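Local coordinates for protein beta-lactamase (Escherichia coli, PDB 6PQ9) that probably hydrolyses the amide bond of beta-lactam antibiotics with water, giving substituted beta-amino acids, as a class-A beta-lactamase, at residues I288-S291 and V292-L296; N57-K61 and H62-M66; F94-K97 and S98-L101. The protein carries 1 engineered substitution. One frame throughout, in Å; residues are numbered along the deposited sequence.

Contact 1: residues I288-S291 and V292-L296. With ASP (aspartic acid), chain B.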
ATOM      1  N   ILE A 288       5.211  11.477 -11.484  1.00 40.24           N
ATOM      2  CA  ILE A 288       4.162  10.765 -12.201  1.00 40.98           C
ATOM      3  C   ILE A 288       2.799  11.158 -11.651  1.00 45.67           C
ATOM      4  O   ILE A 288       1.883  11.519 -12.404  1.00 44.20           O
ATOM      5  CB  ILE A 288       4.403   9.246 -12.120  1.00 41.12           C
ATOM      6  CG1 ILE A 288       5.626   8.867 -12.967  1.00 38.70           C
ATOM      7  CG2 ILE A 288       3.160   8.477 -12.531  1.00 35.54           C
ATOM      8  CD1 ILE A 288       5.941   7.405 -12.950  1.00 37.54           C
ATOM      9  N   CYS A 289       2.660  11.144 -10.322  1.00 43.89           N
ATOM     10  CA  CYS A 289       1.405  11.573  -9.716  1.00 42.22           C
ATOM     11  C   CYS A 289       1.049  13.001 -10.125  1.00 40.19           C
ATOM     12  O   CYS A 289      -0.100  13.289 -10.474  1.00 46.72           O
ATOM     13  CB  CYS A 289       1.480  11.462  -8.200  1.00 37.88           C
ATOM     14  SG  CYS A 289      -0.140  11.708  -7.438  1.00 41.92           S
ATOM     15  N   LYS A 290       2.025  13.905 -10.085  1.00 38.40           N
ATOM     16  CA  LYS A 290       1.780  15.293 -10.472  1.00 46.06           C
ATOM     17  C   LYS A 290       1.291  15.389 -11.917  1.00 49.69           C
ATOM     18  O   LYS A 290       0.326  16.104 -12.208  1.00 49.06           O
ATOM     19  CB  LYS A 290       3.053  16.116 -10.267  1.00 42.43           C
ATOM     20  CG  LYS A 290       2.899  17.596 -10.557  1.00 49.26           C
ATOM     21  CD  LYS A 290       2.026  18.266  -9.520  1.00 54.79           C
ATOM     22  CE  LYS A 290       2.047  19.773  -9.676  1.00 48.17           C
ATOM     23  NZ  LYS A 290       1.250  20.208 -10.840  1.00 53.56           N
ATOM     24  N   SER A 291       1.930  14.659 -12.834  1.00 43.95           N
ATOM     25  CA  SER A 291       1.490  14.671 -14.230  1.00 45.08           C
ATOM     26  C   SER A 291       0.048  14.201 -14.360  1.00 47.14           C
ATOM     27  O   SER A 291      -0.746  14.792 -15.103  1.00 44.09           O
ATOM     28  CB  SER A 291       2.398  13.787 -15.082  1.00 40.53           C
ATOM     29  OG  SER A 291       3.712  14.300 -15.120  1.00 54.13           O
ATOM     30  N   VAL A 292      -0.296  13.108 -13.671  1.00 39.77           N
ATOM     31  CA  VAL A 292      -1.664  12.604 -13.710  1.00 39.70           C
ATOM     32  C   VAL A 292      -2.618  13.618 -13.090  1.00 46.62           C
ATOM     33  O   VAL A 292      -3.719  13.860 -13.602  1.00 51.73           O
ATOM     34  CB  VAL A 292      -1.745  11.238 -13.006  1.00 39.19           C
ATOM     35  CG1 VAL A 292      -3.196  10.811 -12.815  1.00 37.25           C
ATOM     36  CG2 VAL A 292      -0.930  10.178 -13.781  1.00 35.38           C
ATOM     37  N   TRP A 293      -2.197  14.242 -11.990  1.00 46.17           N
ATOM     38  CA  TRP A 293      -2.997  15.280 -11.350  1.00 46.63           C
ATOM     39  C   TRP A 293      -3.251  16.442 -12.308  1.00 49.46           C
ATOM     40  O   TRP A 293      -4.393  16.885 -12.483  1.00 47.17           O
ATOM     41  CB  TRP A 293      -2.274  15.740 -10.079  1.00 45.08           C
ATOM     42  CG  TRP A 293      -2.782  16.988  -9.450  1.00 44.10           C
ATOM     43  CD1 TRP A 293      -2.445  18.268  -9.772  1.00 43.39           C
ATOM     44  CD2 TRP A 293      -3.706  17.076  -8.355  1.00 43.24           C
ATOM     45  NE1 TRP A 293      -3.113  19.154  -8.951  1.00 39.31           N
ATOM     46  CE2 TRP A 293      -3.891  18.444  -8.073  1.00 38.25           C
ATOM     47  CE3 TRP A 293      -4.394  16.129  -7.589  1.00 39.97           C
ATOM     48  CZ2 TRP A 293      -4.740  18.888  -7.056  1.00 38.53           C
ATOM     49  CZ3 TRP A 293      -5.231  16.568  -6.581  1.00 38.17           C
ATOM     50  CH2 TRP A 293      -5.402  17.935  -6.326  1.00 42.28           C
ATOM     51  N   ASP A 294      -2.186  16.930 -12.957  1.00 45.95           N
ATOM     52  CA  ASP A 294      -2.293  18.051 -13.885  1.00 44.79           C
ATOM     53  C   ASP A 294      -3.261  17.745 -15.018  1.00 48.97           C
ATOM     54  O   ASP A 294      -4.120  18.567 -15.358  1.00 47.76           O
ATOM     55  CB  ASP A 294      -0.917  18.375 -14.456  1.00 47.91           C
ATOM     56  CG  ASP A 294      -0.054  19.135 -13.495  1.00 48.49           C
ATOM     57  OD1 ASP A 294      -0.553  19.508 -12.410  1.00 52.20           O
ATOM     58  OD2 ASP A 294       1.129  19.365 -13.832  1.00 55.26           O
ATOM     59  N   TYR A 295      -3.126  16.565 -15.626  1.00 46.77           N
ATOM     60  CA  TYR A 295      -4.001  16.194 -16.731  1.00 49.93           C
ATOM     61  C   TYR A 295      -5.467  16.181 -16.301  1.00 51.98           C
ATOM     62  O   TYR A 295      -6.336  16.696 -17.013  1.00 54.49           O
ATOM     63  CB  TYR A 295      -3.583  14.833 -17.292  1.00 47.81           C
ATOM     64  CG  TYR A 295      -4.556  14.276 -18.303  1.00 51.84           C
ATOM     65  CD1 TYR A 295      -4.536  14.698 -19.633  1.00 60.83           C
ATOM     66  CD2 TYR A 295      -5.507  13.341 -17.932  1.00 52.31           C
ATOM     67  CE1 TYR A 295      -5.435  14.189 -20.560  1.00 57.06           C
ATOM     68  CE2 TYR A 295      -6.407  12.835 -18.846  1.00 60.94           C
ATOM     69  CZ  TYR A 295      -6.373  13.258 -20.158  1.00 67.61           C
ATOM     70  OH  TYR A 295      -7.282  12.729 -21.054  1.00 73.71           O
ATOM     71  N   LEU A 296      -5.766  15.590 -15.136  1.00 51.89           N
ATOM     72  CA  LEU A 296      -7.157  15.463 -14.702  1.00 49.79           C
ATOM     73  C   LEU A 296      -7.726  16.784 -14.190  1.00 51.34           C
ATOM     74  O   LEU A 296      -8.938  17.014 -14.280  1.00 54.96           O
ATOM     75  CB  LEU A 296      -7.280  14.385 -13.628  1.00 38.83           C
ATOM     76  CG  LEU A 296      -6.903  12.945 -14.010  1.00 48.94           C
ATOM     77  CD1 LEU A 296      -6.897  12.019 -12.777  1.00 36.68           C
ATOM     78  CD2 LEU A 296      -7.825  12.394 -15.081  1.00 44.65           C
TER
HETATM   79  N   ASP B 301     -10.786  17.976 -16.639  1.00 67.96           N
HETATM   80  CA  ASP B 301     -11.757  17.089 -17.272  1.00 85.20           C
HETATM   81  C   ASP B 301     -12.009  15.831 -16.425  1.00 85.18           C
HETATM   82  O   ASP B 301     -13.121  15.289 -16.393  1.00 79.88           O
HETATM   83  CB  ASP B 301     -11.280  16.700 -18.680  1.00 88.59           C
HETATM   84  CG  ASP B 301     -10.064  15.768 -18.658  1.00 87.45           C
HETATM   85  OD1 ASP B 301      -8.919  16.271 -18.588  1.00 74.43           O
HETATM   86  OD2 ASP B 301     -10.255  14.527 -18.720  1.00 86.18           O

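Contact 2: residues N57-K61 and H62-M66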
ATOM      1  N   ASN A  57      -2.458   2.912 -17.788  1.00 50.76           N
ATOM      2  CA  ASN A  57      -1.485   1.888 -17.436  1.00 48.34           C
ATOM      3  C   ASN A  57      -0.145   2.245 -18.047  1.00 49.60           C
ATOM      4  O   ASN A  57      -0.091   2.797 -19.148  1.00 50.11           O
ATOM      5  CB  ASN A  57      -1.880   0.511 -17.955  1.00 52.50           C
ATOM      6  CG  ASN A  57      -3.066  -0.051 -17.249  1.00 61.42           C
ATOM      7  OD1 ASN A  57      -3.594   0.553 -16.311  1.00 69.06           O
ATOM      8  ND2 ASN A  57      -3.501  -1.229 -17.682  1.00 62.97           N
ATOM      9  N   VAL A  58       0.930   1.931 -17.328  1.00 50.76           N
ATOM     10  CA  VAL A  58       2.286   1.959 -17.867  1.00 48.72           C
ATOM     11  C   VAL A  58       3.020   0.754 -17.299  1.00 49.98           C
ATOM     12  O   VAL A  58       3.005   0.531 -16.083  1.00 49.72           O
ATOM     13  CB  VAL A  58       3.041   3.260 -17.531  1.00 42.22           C
ATOM     14  CG1 VAL A  58       4.434   3.235 -18.146  1.00 40.58           C
ATOM     15  CG2 VAL A  58       2.278   4.476 -18.009  1.00 52.30           C
ATOM     16  N   ASN A  59       3.630  -0.037 -18.182  1.00 50.80           N
ATOM     17  CA  ASN A  59       4.358  -1.247 -17.804  1.00 44.26           C
ATOM     18  C   ASN A  59       3.508  -2.146 -16.904  1.00 51.29           C
ATOM     19  O   ASN A  59       3.941  -2.621 -15.849  1.00 52.14           O
ATOM     20  CB  ASN A  59       5.685  -0.876 -17.152  1.00 45.09           C
ATOM     21  CG  ASN A  59       6.548  -0.034 -18.073  1.00 43.60           C
ATOM     22  OD1 ASN A  59       6.615  -0.299 -19.270  1.00 58.04           O
ATOM     23  ND2 ASN A  59       7.196   0.991 -17.530  1.00 39.28           N
ATOM     24  N   GLU A  60       2.282  -2.402 -17.365  1.00 48.51           N
ATOM     25  CA  GLU A  60       1.298  -3.108 -16.553  1.00 49.96           C
ATOM     26  C   GLU A  60       1.595  -4.604 -16.455  1.00 55.17           C
ATOM     27  O   GLU A  60       1.334  -5.224 -15.417  1.00 48.14           O
ATOM     28  CB  GLU A  60      -0.098  -2.865 -17.134  1.00 54.73           C
ATOM     29  CG  GLU A  60      -1.068  -4.020 -16.972  1.00 59.27           C
ATOM     30  CD  GLU A  60      -1.453  -4.265 -15.521  1.00 62.92           C
ATOM     31  OE1 GLU A  60      -1.949  -5.376 -15.205  1.00 63.56           O
ATOM     32  OE2 GLU A  60      -1.257  -3.340 -14.697  1.00 59.60           O
ATOM     33  N   LYS A  61       2.119  -5.214 -17.520  1.00 58.81           N
ATOM     34  CA  LYS A  61       2.365  -6.658 -17.526  1.00 55.58           C
ATOM     35  C   LYS A  61       3.740  -6.911 -16.922  1.00 56.53           C
ATOM     36  O   LYS A  61       4.744  -7.070 -17.616  1.00 70.78           O
ATOM     37  CB  LYS A  61       2.249  -7.227 -18.934  1.00 61.47           C
ATOM     38  CG  LYS A  61       0.930  -6.913 -19.615  1.00 75.20           C
ATOM     39  CD  LYS A  61       0.802  -7.630 -20.952  1.00 82.13           C
ATOM     40  CE  LYS A  61      -0.569  -7.400 -21.576  1.00 79.74           C
ATOM     41  NZ  LYS A  61      -0.495  -6.462 -22.737  1.00 86.59           N
ATOM     42  N   HIS A  62       3.775  -6.933 -15.595  1.00 51.80           N
ATOM     43  CA  HIS A  62       4.997  -7.116 -14.823  1.00 52.19           C
ATOM     44  C   HIS A  62       4.581  -7.274 -13.369  1.00 52.46           C
ATOM     45  O   HIS A  62       3.563  -6.721 -12.943  1.00 50.59           O
ATOM     46  CB  HIS A  62       5.979  -5.938 -14.997  1.00 45.35           C
ATOM     47  CG  HIS A  62       7.334  -6.165 -14.380  1.00 60.06           C
ATOM     48  ND1 HIS A  62       8.287  -6.987 -14.943  1.00 65.33           N
ATOM     49  CD2 HIS A  62       7.896  -5.665 -13.249  1.00 59.59           C
ATOM     50  CE1 HIS A  62       9.373  -6.986 -14.187  1.00 60.50           C
ATOM     51  NE2 HIS A  62       9.161  -6.193 -13.151  1.00 53.75           N
ATOM     52  N   HIS A  63       5.355  -8.053 -12.625  1.00 49.80           N
ATOM     53  CA  HIS A  63       5.056  -8.360 -11.230  1.00 48.39           C
ATOM     54  C   HIS A  63       5.931  -7.476 -10.348  1.00 44.94           C
ATOM     55  O   HIS A  63       7.161  -7.598 -10.362  1.00 45.47           O
ATOM     56  CB  HIS A  63       5.282  -9.844 -10.950  1.00 47.29           C
ATOM     57  CG  HIS A  63       4.339 -10.741 -11.691  1.00 49.80           C
ATOM     58  ND1 HIS A  63       4.398 -12.116 -11.612  1.00 56.27           N
ATOM     59  CD2 HIS A  63       3.306 -10.456 -12.519  1.00 47.24           C
ATOM     60  CE1 HIS A  63       3.439 -12.638 -12.356  1.00 49.38           C
ATOM     61  NE2 HIS A  63       2.764 -11.652 -12.919  1.00 52.73           N
ATOM     62  N   TYR A  64       5.293  -6.570  -9.595  1.00 40.96           N
ATOM     63  CA  TYR A  64       6.105  -5.666  -8.794  1.00 38.55           C
ATOM     64  C   TYR A  64       6.079  -6.094  -7.339  1.00 37.81           C
ATOM     65  O   TYR A  64       5.025  -6.494  -6.826  1.00 39.70           O
ATOM     66  CB  TYR A  64       5.612  -4.225  -8.913  1.00 34.58           C
ATOM     67  CG  TYR A  64       5.757  -3.680 -10.316  1.00 42.73           C
ATOM     68  CD1 TYR A  64       4.762  -3.894 -11.275  1.00 40.66           C
ATOM     69  CD2 TYR A  64       6.899  -2.971 -10.697  1.00 42.55           C
ATOM     70  CE1 TYR A  64       4.884  -3.409 -12.574  1.00 37.98           C
ATOM     71  CE2 TYR A  64       7.036  -2.481 -12.003  1.00 45.53           C
ATOM     72  CZ  TYR A  64       6.025  -2.707 -12.933  1.00 44.82           C
ATOM     73  OH  TYR A  64       6.149  -2.221 -14.216  1.00 43.70           O
ATOM     74  N   PRO A  65       7.229  -6.064  -6.673  1.00 38.30           N
ATOM     75  CA  PRO A  65       7.248  -6.357  -5.232  1.00 34.27           C
ATOM     76  C   PRO A  65       6.477  -5.293  -4.459  1.00 37.60           C
ATOM     77  O   PRO A  65       6.678  -4.090  -4.649  1.00 35.20           O
ATOM     78  CB  PRO A  65       8.740  -6.367  -4.885  1.00 37.78           C
ATOM     79  CG  PRO A  65       9.410  -5.608  -6.022  1.00 40.14           C
ATOM     80  CD  PRO A  65       8.561  -5.789  -7.232  1.00 36.32           C
ATOM     81  N   MET A  66       5.570  -5.754  -3.592  1.00 37.50           N
ATOM     82  CA  MET A  66       4.631  -4.868  -2.907  1.00 37.00           C
ATOM     83  C   MET A  66       5.224  -4.178  -1.682  1.00 32.35           C
ATOM     84  O   MET A  66       4.829  -3.050  -1.368  1.00 33.70           O
ATOM     85  CB  MET A  66       3.400  -5.667  -2.471  1.00 33.77           C
ATOM     86  CG  MET A  66       2.469  -6.016  -3.605  1.00 35.89           C
ATOM     87  SD  MET A  66       0.860  -6.490  -2.972  1.00 35.69           S
ATOM     88  CE  MET A  66       1.216  -8.197  -2.507  1.00 29.14           C
TER
HETATM   89  O   HOH W   1       7.869  -6.707 -17.902  1.00 58.65           O

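Contact 3: residues F94-K97 and S98-L101. With ACT (acetate ion), chain H.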
ATOM      1  N   PHE A  94      -4.200 -10.667  23.113  1.00 36.99           N
ATOM      2  CA  PHE A  94      -2.971 -10.789  23.878  1.00 43.72           C
ATOM      3  C   PHE A  94      -1.808 -11.058  22.931  1.00 38.91           C
ATOM      4  O   PHE A  94      -1.845 -12.007  22.143  1.00 37.31           O
ATOM      5  CB  PHE A  94      -3.085 -11.908  24.918  1.00 40.35           C
ATOM      6  CG  PHE A  94      -1.850 -12.084  25.761  1.00 38.52           C
ATOM      7  CD1 PHE A  94      -0.812 -12.912  25.338  1.00 40.64           C
ATOM      8  CD2 PHE A  94      -1.721 -11.418  26.977  1.00 44.05           C
ATOM      9  CE1 PHE A  94       0.327 -13.072  26.111  1.00 37.42           C
ATOM     10  CE2 PHE A  94      -0.593 -11.581  27.756  1.00 40.24           C
ATOM     11  CZ  PHE A  94       0.434 -12.412  27.320  1.00 42.75           C
ATOM     12  N   VAL A  95      -0.767 -10.241  23.034  1.00 42.84           N
ATOM     13  CA  VAL A  95       0.397 -10.304  22.157  1.00 41.30           C
ATOM     14  C   VAL A  95       1.578 -10.807  22.977  1.00 38.36           C
ATOM     15  O   VAL A  95       1.956 -10.186  23.975  1.00 34.82           O
ATOM     16  CB  VAL A  95       0.695  -8.931  21.537  1.00 37.02           C
ATOM     17  CG1 VAL A  95       1.981  -8.973  20.721  1.00 33.52           C
ATOM     18  CG2 VAL A  95      -0.494  -8.487  20.697  1.00 32.00           C
ATOM     19  N   LYS A  96       2.156 -11.931  22.568  1.00 36.67           N
ATOM     20  CA  LYS A  96       3.295 -12.471  23.293  1.00 40.58           C
ATOM     21  C   LYS A  96       4.548 -11.643  23.021  1.00 46.92           C
ATOM     22  O   LYS A  96       4.726 -11.078  21.932  1.00 45.56           O
ATOM     23  CB  LYS A  96       3.529 -13.940  22.915  1.00 39.81           C
ATOM     24  CG  LYS A  96       2.275 -14.794  23.066  1.00 43.08           C
ATOM     25  CD  LYS A  96       2.581 -16.276  22.992  1.00 46.60           C
ATOM     26  CE  LYS A  96       2.674 -16.739  21.550  1.00 52.95           C
ATOM     27  NZ  LYS A  96       2.878 -18.211  21.466  1.00 61.82           N
ATOM     28  N   LYS A  97       5.411 -11.556  24.043  1.00 45.90           N
ATOM     29  CA  LYS A  97       6.719 -10.935  23.867  1.00 42.08           C
ATOM     30  C   LYS A  97       7.443 -11.504  22.654  1.00 40.18           C
ATOM     31  O   LYS A  97       8.059 -10.757  21.890  1.00 42.47           O
ATOM     32  CB  LYS A  97       7.573 -11.125  25.121  1.00 46.18           C
ATOM     33  CG  LYS A  97       8.848 -10.272  25.144  1.00 48.07           C
ATOM     34  CD  LYS A  97       9.667 -10.566  26.393  1.00 54.58           C
ATOM     35  CE  LYS A  97      11.171 -10.453  26.124  1.00 63.95           C
ATOM     36  NZ  LYS A  97      11.683  -9.077  26.370  1.00 56.17           N
ATOM     37  N   SER A  98       7.363 -12.826  22.449  1.00 41.67           N
ATOM     38  CA  SER A  98       8.054 -13.464  21.326  1.00 38.46           C
ATOM     39  C   SER A  98       7.569 -12.982  19.959  1.00 43.09           C
ATOM     40  O   SER A  98       8.226 -13.278  18.950  1.00 43.47           O
ATOM     41  CB  SER A  98       7.917 -14.995  21.411  1.00 34.99           C
ATOM     42  OG  SER A  98       6.577 -15.422  21.237  1.00 44.43           O
ATOM     43  N   GLU A  99       6.443 -12.263  19.894  1.00 43.36           N
ATOM     44  CA  GLU A  99       5.907 -11.757  18.637  1.00 39.95           C
ATOM     45  C   GLU A  99       6.306 -10.320  18.357  1.00 43.35           C
ATOM     46  O   GLU A  99       6.130  -9.854  17.226  1.00 41.05           O
ATOM     47  CB  GLU A  99       4.384 -11.851  18.627  1.00 37.92           C
ATOM     48  CG  GLU A  99       3.861 -13.241  18.833  1.00 40.45           C
ATOM     49  CD  GLU A  99       2.352 -13.255  18.957  1.00 47.34           C
ATOM     50  OE1 GLU A  99       1.822 -13.291  20.095  1.00 47.09           O
ATOM     51  OE2 GLU A  99       1.695 -13.222  17.901  1.00 49.07           O
ATOM     52  N   LEU A 100       6.826  -9.602  19.351  1.00 38.71           N
ATOM     53  CA  LEU A 100       7.370  -8.268  19.110  1.00 41.17           C
ATOM     54  C   LEU A 100       8.856  -8.438  18.798  1.00 41.32           C
ATOM     55  O   LEU A 100       9.737  -8.236  19.635  1.00 48.76           O
ATOM     56  CB  LEU A 100       7.094  -7.355  20.296  1.00 40.94           C
ATOM     57  CG  LEU A 100       5.578  -7.192  20.532  1.00 45.01           C
ATOM     58  CD1 LEU A 100       5.270  -6.611  21.882  1.00 39.56           C
ATOM     59  CD2 LEU A 100       4.912  -6.339  19.446  1.00 42.11           C
ATOM     60  N   LEU A 101       9.119  -8.850  17.554  1.00 40.97           N
ATOM     61  CA  LEU A 101      10.472  -9.153  17.111  1.00 45.66           C
ATOM     62  C   LEU A 101      11.360  -7.908  17.165  1.00 47.49           C
ATOM     63  O   LEU A 101      10.877  -6.781  17.002  1.00 42.10           O
ATOM     64  CB  LEU A 101      10.466  -9.703  15.685  1.00 41.07           C
ATOM     65  CG  LEU A 101       9.706 -11.003  15.420  1.00 52.53           C
ATOM     66  CD1 LEU A 101       9.783 -11.348  13.946  1.00 48.41           C
ATOM     67  CD2 LEU A 101      10.282 -12.115  16.250  1.00 44.78           C
TER
HETATM   68  C   ACT H 307       6.478 -16.259  24.669  1.00 38.05           C
HETATM   69  O   ACT H 307       6.861 -15.065  24.663  1.00 43.27           O
HETATM   70  OXT ACT H 307       6.281 -17.030  23.696  1.00 44.24           O
HETATM   71  CH3 ACT H 307       6.227 -16.844  26.060  1.00 50.51           C
HETATM   72  O   HOH W   2      -0.946 -13.856  20.798  1.00 37.74           O

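Contact 1: residues I288-S291 and V292-L296
K290 and D294 pair one turn apart on the surface of a helix. Their salt bridge runs from NZ to OD1. It is refined very short, so its exact length is doubtful. NZ also lies 3.1 Å from OD2 of D294. The lysine chain bends at chi2 (69°) and again at chi4, which turns the ammonium back toward the carboxylate, close to its plane and facing both oxygens.

The backbone bonds are those of an alpha helix. V292 N reaches I288 O at 3.0 Å, and W293 N reaches C289 O at 2.8 Å. D294 N bonds to K290 O, and Y295 N to S291 O.

Apolar groups occupy the buried side. I288 packs on helix 25-37 and strand 42-49, while V292 meets V47 and F265. W293 leads away to P228, T231 and P260.

A free aspartic acid is bound near the end of the helix. Its N donates to L296 O at 3.1 Å. Its OD1 lies over one face of the Y295 ring, 4.2 Å above the plane and offset toward the rim.

This is an amphipathic C-terminal helix packed, beside the N-terminal helix, on the five-stranded sheet of a class-A beta-lactamase.

Contact 2: residues N57-K61 and H62-M66
Y64 and N59 meet because the tyrosine CG lies beside its own backbone N (chi1 -64°), which sends the phenol back toward the start of the turn. H62 takes the other course. Its CG is anti to the backbone N (chi1 -172°), and this carries the imidazole to the Y64 ring.

The Y64 hydroxyl donates to N59 O at 2.8 Å. The bond uses a lone pair and lies in the carbonyl plane. N59 O also sits near the plane of the phenol ring, at its edge. N59 CB is 3.3 Å from the same OH. The amide of N59 faces elsewhere, and its ND2 bonds to V43 O.

The H62 ring turns its CD2 edge toward one face of the Y64 ring, and the two planes are steeply inclined. CD2 of H62 is 3.4 Å above the phenol plane, offset toward the rim. On its other side, H62 ND1 is 3.0 Å from a water. That water donates to K61 O at 3.2 Å.

K61 is the centre of an inverse gamma turn. The bond that closes it, H62 N to E60 O, is 3.0 Å long and weak. E60 points away and bonds through OE2 to D186 N, while H63 stacks on W182.

The turn thus joins edge strand 55-58 of the large sheet to strand 64-65 of the small one. Its chemistry is mostly uncharged. The phenol proton is spent on a main-chain carbonyl, consistent with a neutral tyrosine. Each of two carbonyls, N59 O and K61 O, gains a donor, the second by way of water.

Contact 3: residues F94-K97 and S98-L101
E99 OE1 is gripped from two directions. K96 N donates to it at 2.8 Å, with an N-H...O angle of 159°. The oxygen of a water that also donates to F94 O lies 2.9 Å from E99 OE1 and donates to it. The amide arrives on the anti side of OE1, 30° out of the carboxylate plane. E99 CG lies beside its own backbone N (chi1 -58°), and the extended chain beyond it runs back to the end of strand 92-95. The aliphatic part of K96 crosses the carboxylate, with CG 3.4 Å from E99 OE1.

The backbone answers in the reverse sense. E99 N donates to K96 O at 2.9 Å, and L100 N donates to K97 O at 3.0 Å. Both donors stand well above the carbonyl plane. Each bond spans three residues, as in a 3-10 turn.

S98 holds an acetate, probably from the crystallisation liquor. Its OG donates to OXT of the acetate at 3.0 Å, and its backbone N donates to the other oxygen.

V95 and L100 give the buried apolar side. CG1 of V95 touches CG of L100 at 4.0 Å, and V95 also packs on I139 of helix 134-144.

The other oxygen of E99, OE2, forms a salt bridge with R142. One carboxylate therefore ties the strand end, the 3-10 turn and helix 134-144 together. These donors would favour its ionised form.

In the fold
The three contacts are local and none touches another. Contacts 1 and 2 have centres about 19 Å apart and nearest atoms about 7 Å apart, and both border the five-stranded sheet: contact 1 is on the helix packed against it, and contact 2 leaves its edge strand 55-58. Helix 25-37 touches both. Contact 3 lies on the other side of the chain's centre, about 43 Å from contact 1 between centres, beside helix 134-144. Contact 1 has the most buried residues, with its ion pair on partly exposed residues. Contact 2 is a surface turn ruled by a phenol and an imidazole. Contact 3 mixes an exposed turn with two buried apolar residues, and relies on a carboxylate gripping backbone.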